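Local coordinates for ABC transporter, substrate-binding protein (PDB 4EDP), which probably captures a solute outside the cell membrane and delivers it to an ABC importer, as substrate-binding proteins of this family do, at residues P83-E94 with F264-N275. Residues are numbered along the deposited sequence; the frame is centred on the assembly and turned at random.
Sequences PNSQIDITYLAE and FNTININKNSKN. With ACT (acetate ion), chain E; ACT (acetate ion), chain H.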
ATOM      1  N   PRO A  83     -26.145   3.462  10.643  1.00 39.01           N
ATOM      2  CA  PRO A  83     -27.170   3.431   9.595  1.00 39.07           C
ATOM      3  C   PRO A  83     -27.351   4.781   8.878  1.00 38.29           C
ATOM      4  O   PRO A  83     -27.793   4.817   7.721  1.00 39.59           O
ATOM      5  CB  PRO A  83     -28.443   3.056  10.358  1.00 41.12           C
ATOM      6  CG  PRO A  83     -28.216   3.503  11.760  1.00 42.97           C
ATOM      7  CD  PRO A  83     -26.722   3.400  11.998  1.00 41.09           C
ATOM      8  N   ASN A  84     -26.948   5.867   9.532  1.00 36.26           N
ATOM      9  CA  ASN A  84     -27.128   7.209   8.991  1.00 34.78           C
ATOM     10  C   ASN A  84     -25.825   7.985   8.746  1.00 32.75           C
ATOM     11  O   ASN A  84     -25.754   9.193   8.938  1.00 31.23           O
ATOM     12  CB  ASN A  84     -28.034   7.968   9.965  1.00 36.15           C
ATOM     13  CG  ASN A  84     -29.400   7.321  10.103  1.00 37.68           C
ATOM     14  OD1 ASN A  84     -30.008   6.938   9.110  1.00 39.72           O
ATOM     15  ND2 ASN A  84     -29.903   7.224  11.332  1.00 40.42           N
ATOM     16  N   SER A  85     -24.793   7.288   8.308  1.00 31.08           N
ATOM     17  CA  SER A  85     -23.509   7.919   8.030  1.00 30.20           C
ATOM     18  C   SER A  85     -23.663   9.102   7.061  1.00 29.15           C
ATOM     19  O   SER A  85     -24.397   9.009   6.088  1.00 28.69           O
ATOM     20  CB  SER A  85     -22.549   6.878   7.450  1.00 29.05           C
ATOM     21  OG  SER A  85     -21.292   7.457   7.174  1.00 30.90           O
ATOM     22  N   GLN A  86     -22.980  10.217   7.338  1.00 29.23           N
ATOM     23  CA  GLN A  86     -23.063  11.410   6.480  1.00 28.83           C
ATOM     24  C   GLN A  86     -21.825  11.575   5.583  1.00 27.28           C
ATOM     25  O   GLN A  86     -21.644  12.602   4.924  1.00 26.49           O
ATOM     26  CB  GLN A  86     -23.223  12.658   7.334  1.00 31.34           C
ATOM     27  CG  GLN A  86     -24.293  12.498   8.400  1.00 36.29           C
ATOM     28  CD  GLN A  86     -24.735  13.806   8.994  1.00 45.38           C
ATOM     29  OE1 GLN A  86     -25.427  14.589   8.340  1.00 51.79           O
ATOM     30  NE2 GLN A  86     -24.415  14.019  10.265  1.00 48.37           N
ATOM     31  N   ILE A  87     -20.979  10.559   5.572  1.00 26.29           N
ATOM     32  CA  ILE A  87     -19.765  10.578   4.766  1.00 24.89           C
ATOM     33  C   ILE A  87     -20.112  10.439   3.270  1.00 23.37           C
ATOM     34  O   ILE A  87     -20.966   9.632   2.899  1.00 22.52           O
ATOM     35  CB  ILE A  87     -18.808   9.454   5.225  1.00 24.72           C
ATOM     36  CG1 ILE A  87     -18.363   9.707   6.673  1.00 28.59           C
ATOM     37  CG2 ILE A  87     -17.588   9.361   4.313  1.00 22.06           C
ATOM     38  CD1 ILE A  87     -17.464   8.638   7.221  1.00 34.92           C
ATOM     39  N   ASP A  88     -19.449  11.239   2.432  1.00 22.98           N
ATOM     40  CA  ASP A  88     -19.636  11.223   0.971  1.00 22.27           C
ATOM     41  C   ASP A  88     -18.541  10.385   0.286  1.00 22.02           C
ATOM     42  O   ASP A  88     -18.806   9.550  -0.586  1.00 21.50           O
ATOM     43  CB  ASP A  88     -19.623  12.653   0.439  1.00 22.44           C
ATOM     44  CG  ASP A  88     -20.827  13.464   0.913  1.00 25.41           C
ATOM     45  OD1 ASP A  88     -21.973  12.998   0.690  1.00 26.37           O
ATOM     46  OD2 ASP A  88     -20.637  14.578   1.459  1.00 25.12           O
ATOM     47  N   ILE A  89     -17.302  10.638   0.655  1.00 22.30           N
ATOM     48  CA  ILE A  89     -16.217   9.852   0.081  1.00 21.44           C
ATOM     49  C   ILE A  89     -15.279   9.368   1.163  1.00 20.39           C
ATOM     50  O   ILE A  89     -15.067  10.046   2.170  1.00 20.50           O
ATOM     51  CB  ILE A  89     -15.434  10.569  -1.009  1.00 22.52           C
ATOM     52  CG1 ILE A  89     -14.710  11.773  -0.475  1.00 24.44           C
ATOM     53  CG2 ILE A  89     -16.339  10.938  -2.198  1.00 25.43           C
ATOM     54  CD1 ILE A  89     -13.625  12.196  -1.401  1.00 27.08           C
ATOM     55  N   THR A  90     -14.699   8.198   0.919  1.00 18.00           N
ATOM     56  CA  THR A  90     -13.854   7.536   1.883  1.00 18.39           C
ATOM     57  C   THR A  90     -12.500   7.107   1.345  1.00 16.58           C
ATOM     58  O   THR A  90     -12.412   6.384   0.341  1.00 14.23           O
ATOM     59  CB  THR A  90     -14.585   6.277   2.392  1.00 18.47           C
ATOM     60  OG1 THR A  90     -15.833   6.656   3.011  1.00 18.58           O
ATOM     61  CG2 THR A  90     -13.731   5.494   3.390  1.00 21.15           C
ATOM     62  N   TYR A  91     -11.457   7.570   2.017  1.00 15.87           N
ATOM     63  CA  TYR A  91     -10.066   7.205   1.706  1.00 15.62           C
ATOM     64  C   TYR A  91      -9.661   6.034   2.620  1.00 15.83           C
ATOM     65  O   TYR A  91      -9.778   6.133   3.843  1.00 16.94           O
ATOM     66  CB  TYR A  91      -9.101   8.363   1.998  1.00 15.59           C
ATOM     67  CG  TYR A  91      -8.962   9.496   1.003  1.00 17.41           C
ATOM     68  CD1 TYR A  91      -9.910  10.498   0.900  1.00 19.17           C
ATOM     69  CD2 TYR A  91      -7.819   9.609   0.221  1.00 18.71           C
ATOM     70  CE1 TYR A  91      -9.738  11.565   0.008  1.00 20.35           C
ATOM     71  CE2 TYR A  91      -7.643  10.653  -0.663  1.00 18.20           C
ATOM     72  CZ  TYR A  91      -8.609  11.633  -0.766  1.00 20.50           C
ATOM     73  OH  TYR A  91      -8.424  12.675  -1.631  1.00 19.93           O
ATOM     74  N   LEU A  92      -9.195   4.929   2.041  1.00 15.31           N
ATOM     75  CA  LEU A  92      -8.729   3.769   2.808  1.00 15.42           C
ATOM     76  C   LEU A  92      -7.634   3.022   2.068  1.00 15.12           C
ATOM     77  O   LEU A  92      -7.491   3.136   0.844  1.00 14.03           O
ATOM     78  CB  LEU A  92      -9.864   2.740   3.037  1.00 14.69           C
ATOM     79  CG  LEU A  92     -11.073   3.101   3.921  1.00 16.13           C
ATOM     80  CD1 LEU A  92     -12.241   2.121   3.709  1.00 15.56           C
ATOM     81  CD2 LEU A  92     -10.632   3.161   5.377  1.00 15.49           C
ATOM     82  N   ALA A  93      -6.846   2.269   2.825  1.00 16.80           N
ATOM     83  CA  ALA A  93      -5.900   1.345   2.233  1.00 15.48           C
ATOM     84  C   ALA A  93      -6.800   0.320   1.518  1.00 15.46           C
ATOM     85  O   ALA A  93      -7.899   0.006   1.991  1.00 15.36           O
ATOM     86  CB  ALA A  93      -5.049   0.667   3.302  1.00 16.88           C
ATOM     87  N   GLU A  94      -6.358  -0.198   0.379  1.00 15.09           N
ATOM     88  CA  GLU A  94      -7.193  -1.130  -0.387  1.00 14.25           C
ATOM     89  C   GLU A  94      -7.728  -2.315   0.445  1.00 14.93           C
ATOM     90  O   GLU A  94      -8.886  -2.725   0.266  1.00 14.66           O
ATOM     91  CB  GLU A  94      -6.431  -1.653  -1.617  1.00 13.96           C
ATOM     92  CG  GLU A  94      -7.333  -2.476  -2.514  1.00 16.60           C
ATOM     93  CD  GLU A  94      -6.641  -3.147  -3.674  1.00 20.40           C
ATOM     94  OE1 GLU A  94      -5.392  -3.126  -3.740  1.00 18.51           O
ATOM     95  OE2 GLU A  94      -7.377  -3.728  -4.505  1.00 21.82           O
ATOM     96  N   PHE A 264      -2.019  -0.261  -2.675  1.00 13.47           N
ATOM     97  CA  PHE A 264      -2.703   0.980  -3.049  1.00 12.13           C
ATOM     98  C   PHE A 264      -3.581   1.531  -1.939  1.00 12.40           C
ATOM     99  O   PHE A 264      -4.021   0.784  -1.066  1.00 12.35           O
ATOM    100  CB  PHE A 264      -3.683   0.684  -4.209  1.00 12.49           C
ATOM    101  CG  PHE A 264      -3.044   0.043  -5.433  1.00 11.51           C
ATOM    102  CD1 PHE A 264      -2.223   0.774  -6.264  1.00  9.98           C
ATOM    103  CD2 PHE A 264      -3.291  -1.271  -5.753  1.00 14.66           C
ATOM    104  CE1 PHE A 264      -1.624   0.204  -7.381  1.00  9.94           C
ATOM    105  CE2 PHE A 264      -2.697  -1.840  -6.876  1.00 13.54           C
ATOM    106  CZ  PHE A 264      -1.854  -1.106  -7.675  1.00 11.38           C
ATOM    107  N   ASN A 265      -3.847   2.837  -1.999  1.00 12.08           N
ATOM    108  CA  ASN A 265      -4.856   3.467  -1.171  1.00 12.43           C
ATOM    109  C   ASN A 265      -5.882   3.892  -2.222  1.00 12.01           C
ATOM    110  O   ASN A 265      -5.514   4.325  -3.314  1.00 12.98           O
ATOM    111  CB  ASN A 265      -4.349   4.668  -0.375  1.00 12.31           C
ATOM    112  CG  ASN A 265      -3.330   4.271   0.676  1.00 17.23           C
ATOM    113  OD1 ASN A 265      -3.307   3.122   1.134  1.00 16.00           O
ATOM    114  ND2 ASN A 265      -2.512   5.220   1.085  1.00 19.33           N
ATOM    115  N   THR A 266      -7.162   3.780  -1.898  1.00 12.79           N
ATOM    116  CA  THR A 266      -8.212   4.089  -2.842  1.00 13.79           C
ATOM    117  C   THR A 266      -9.227   5.075  -2.293  1.00 14.55           C
ATOM    118  O   THR A 266      -9.263   5.332  -1.096  1.00 13.45           O
ATOM    119  CB  THR A 266      -8.996   2.799  -3.204  1.00 13.58           C
ATOM    120  OG1 THR A 266      -9.736   2.335  -2.069  1.00 13.07           O
ATOM    121  CG2 THR A 266      -8.063   1.688  -3.714  1.00 12.19           C
ATOM    122  N   ILE A 267     -10.059   5.618  -3.179  1.00 13.95           N
ATOM    123  CA  ILE A 267     -11.134   6.533  -2.770  1.00 14.78           C
ATOM    124  C   ILE A 267     -12.444   5.949  -3.278  1.00 14.37           C
ATOM    125  O   ILE A 267     -12.583   5.658  -4.474  1.00 15.99           O
ATOM    126  CB  ILE A 267     -11.017   7.954  -3.372  1.00 14.71           C
ATOM    127  CG1 ILE A 267      -9.636   8.544  -3.155  1.00 19.24           C
ATOM    128  CG2 ILE A 267     -12.119   8.876  -2.796  1.00 17.12           C
ATOM    129  CD1 ILE A 267      -9.405   9.862  -3.893  1.00 19.73           C
ATOM    130  N   ASN A 268     -13.390   5.773  -2.363  1.00 14.86           N
ATOM    131  CA  ASN A 268     -14.721   5.257  -2.661  1.00 15.19           C
ATOM    132  C   ASN A 268     -15.825   6.265  -2.387  1.00 16.94           C
ATOM    133  O   ASN A 268     -15.661   7.193  -1.565  1.00 16.55           O
ATOM    134  CB  ASN A 268     -14.977   4.016  -1.800  1.00 15.37           C
ATOM    135  CG  ASN A 268     -14.407   2.786  -2.404  1.00 15.80           C
ATOM    136  OD1 ASN A 268     -15.043   2.177  -3.267  1.00 15.27           O
ATOM    137  ND2 ASN A 268     -13.208   2.379  -1.944  1.00 12.03           N
ATOM    138  N   ILE A 269     -16.941   6.090  -3.080  1.00 16.18           N
ATOM    139  CA  ILE A 269     -18.113   6.907  -2.858  1.00 17.62           C
ATOM    140  C   ILE A 269     -19.069   6.117  -1.968  1.00 18.95           C
ATOM    141  O   ILE A 269     -19.435   4.981  -2.275  1.00 18.19           O
ATOM    142  CB  ILE A 269     -18.851   7.283  -4.170  1.00 17.53           C
ATOM    143  CG1 ILE A 269     -17.950   8.134  -5.066  1.00 18.04           C
ATOM    144  CG2 ILE A 269     -20.133   8.056  -3.844  1.00 18.53           C
ATOM    145  CD1 ILE A 269     -18.615   8.605  -6.380  1.00 19.67           C
ATOM    146  N   ASN A 270     -19.459   6.704  -0.844  1.00 19.98           N
ATOM    147  CA  ASN A 270     -20.384   6.022   0.062  1.00 21.30           C
ATOM    148  C   ASN A 270     -21.780   5.917  -0.532  1.00 22.05           C
ATOM    149  O   ASN A 270     -22.308   6.855  -1.106  1.00 22.35           O
ATOM    150  CB  ASN A 270     -20.420   6.683   1.434  1.00 22.42           C
ATOM    151  CG  ASN A 270     -19.103   6.617   2.118  1.00 21.26           C
ATOM    152  OD1 ASN A 270     -18.099   7.117   1.597  1.00 22.11           O
ATOM    153  ND2 ASN A 270     -19.077   6.010   3.310  1.00 22.91           N
ATOM    154  N   LYS A 271     -22.352   4.733  -0.404  1.00 23.49           N
ATOM    155  CA  LYS A 271     -23.657   4.440  -0.960  1.00 25.57           C
ATOM    156  C   LYS A 271     -24.754   5.358  -0.404  1.00 27.31           C
ATOM    157  O   LYS A 271     -25.698   5.702  -1.123  1.00 27.56           O
ATOM    158  CB  LYS A 271     -23.967   2.961  -0.715  1.00 27.03           C
ATOM    159  CG  LYS A 271     -25.217   2.451  -1.378  1.00 32.16           C
ATOM    160  CD  LYS A 271     -25.330   0.931  -1.236  1.00 36.52           C
ATOM    161  CE  LYS A 271     -24.230   0.210  -1.995  1.00 38.22           C
ATOM    162  NZ  LYS A 271     -24.332  -1.273  -1.843  1.00 42.91           N
ATOM    163  N   ASN A 272     -24.603   5.796   0.845  1.00 27.82           N
ATOM    164  CA  ASN A 272     -25.603   6.657   1.478  1.00 30.99           C
ATOM    165  C   ASN A 272     -25.404   8.152   1.145  1.00 30.97           C
ATOM    166  O   ASN A 272     -26.199   8.999   1.552  1.00 31.81           O
ATOM    167  CB  ASN A 272     -25.586   6.422   3.001  1.00 32.63           C
ATOM    168  CG  ASN A 272     -26.820   6.974   3.709  1.00 37.95           C
ATOM    169  OD1 ASN A 272     -27.935   6.889   3.197  1.00 42.19           O
ATOM    170  ND2 ASN A 272     -26.625   7.510   4.915  1.00 39.33           N
ATOM    171  N   SER A 273     -24.356   8.479   0.392  1.00 29.22           N
ATOM    172  CA  SER A 273     -24.093   9.867   0.022  1.00 28.71           C
ATOM    173  C   SER A 273     -25.247  10.528  -0.715  1.00 30.13           C
ATOM    174  O   SER A 273     -25.890   9.913  -1.565  1.00 30.00           O
ATOM    175  CB  SER A 273     -22.860   9.963  -0.871  1.00 27.10           C
ATOM    176  OG  SER A 273     -22.651  11.301  -1.282  1.00 25.58           O
ATOM    177  N   LYS A 274     -25.476  11.797  -0.384  1.00 31.61           N
ATOM    178  CA  LYS A 274     -26.499  12.623  -1.004  1.00 32.27           C
ATOM    179  C   LYS A 274     -25.823  13.709  -1.846  1.00 31.24           C
ATOM    180  O   LYS A 274     -26.436  14.715  -2.182  1.00 32.95           O
ATOM    181  CB  LYS A 274     -27.381  13.265   0.078  1.00 35.06           C
ATOM    182  CG  LYS A 274     -28.025  12.263   1.034  1.00 39.18           C
ATOM    183  CD  LYS A 274     -28.871  11.219   0.293  1.00 44.59           C
ATOM    184  CE  LYS A 274     -29.631  10.287   1.263  1.00 48.79           C
ATOM    185  NZ  LYS A 274     -28.728   9.449   2.108  1.00 48.90           N
ATOM    186  N   ASN A 275     -24.548  13.496  -2.179  1.00 29.29           N
ATOM    187  CA  ASN A 275     -23.761  14.435  -2.971  1.00 28.52           C
ATOM    188  C   ASN A 275     -22.874  13.656  -3.953  1.00 26.71           C
ATOM    189  O   ASN A 275     -21.698  13.952  -4.108  1.00 25.80           O
ATOM    190  CB  ASN A 275     -22.857  15.239  -2.033  1.00 29.11           C
ATOM    191  CG  ASN A 275     -23.633  16.037  -0.998  1.00 33.46           C
ATOM    192  OD1 ASN A 275     -24.408  16.928  -1.342  1.00 36.38           O
ATOM    193  ND2 ASN A 275     -23.389  15.752   0.279  1.00 36.13           N
TER
HETATM  194  C   ACT E 403      -4.923  12.725  -2.222  1.00 27.30           C
HETATM  195  O   ACT E 403      -6.053  12.867  -2.766  1.00 25.80           O
HETATM  196  OXT ACT E 403      -3.950  12.524  -2.995  1.00 27.78           O
HETATM  197  CH3 ACT E 403      -4.725  12.799  -0.736  1.00 25.30           C
HETATM  198  C   ACT H 406     -22.152  -4.174  -3.223  0.70 40.65           C
HETATM  199  O   ACT H 406     -21.922  -3.435  -4.204  0.70 40.09           O
HETATM  200  OXT ACT H 406     -23.194  -3.905  -2.592  0.70 40.78           O
HETATM  201  CH3 ACT H 406     -21.248  -5.308  -2.825  0.70 40.59           C
HETATM  202  O   HOH W   1     -25.407  10.605   3.847  1.00 47.89           O
HETATM  203  O   HOH W   2     -24.450  12.761   2.096  1.00 33.40           O
HETATM  204  O   HOH W   3     -11.561   3.683  -0.031  1.00 14.48           O
HETATM  205  O   HOH W   4      -3.282  -2.874  -2.084  1.00 13.79           O
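Ser273 and Asn275 grip the carboxylate of Asp88 from two sides. The Ser273 hydroxyl, swung anti to its own backbone N (chi1 177°), donates to the anti side of Asp88 OD1, with OG and OD1 2.7 Å apart. Asn275 reaches the same oxygen on its syn side, ND2 lying 3.1 Å from Asp88 OD1, with the amide and carboxylate planes turned 75° against each other. Both donors are tilted from the carboxylate plane, Asn275 ND2 by 31°. Ser273 OG in turn accepts from Asn275 N, an ST turn that ties both donors together, while Asp88 OD2 takes the backbone N-H of Val38, so the buried acid is held at both oxygens. Farther along, strands 89-93 and 262-269 run antiparallel, and Thr90 and Asn268 exchange two backbone bonds. On the face carrying Ile89, Tyr91 and Ile267, Ile267 lies alongside the tyrosine: CG1 sits over one face of the ring in a CH-pi contact, 4.0 Å from its centroid, and CD1 reaches Tyr91 CZ at 3.7 Å. Ile89 CD1 meets Ile267 CG2 at 3.9 Å. In a mixed sheet flanked by helices, strand 89-93 lies between parallel strand 37-41 and antiparallel strand 262-269, an arrangement characteristic of a periplasmic-binding-protein lobe.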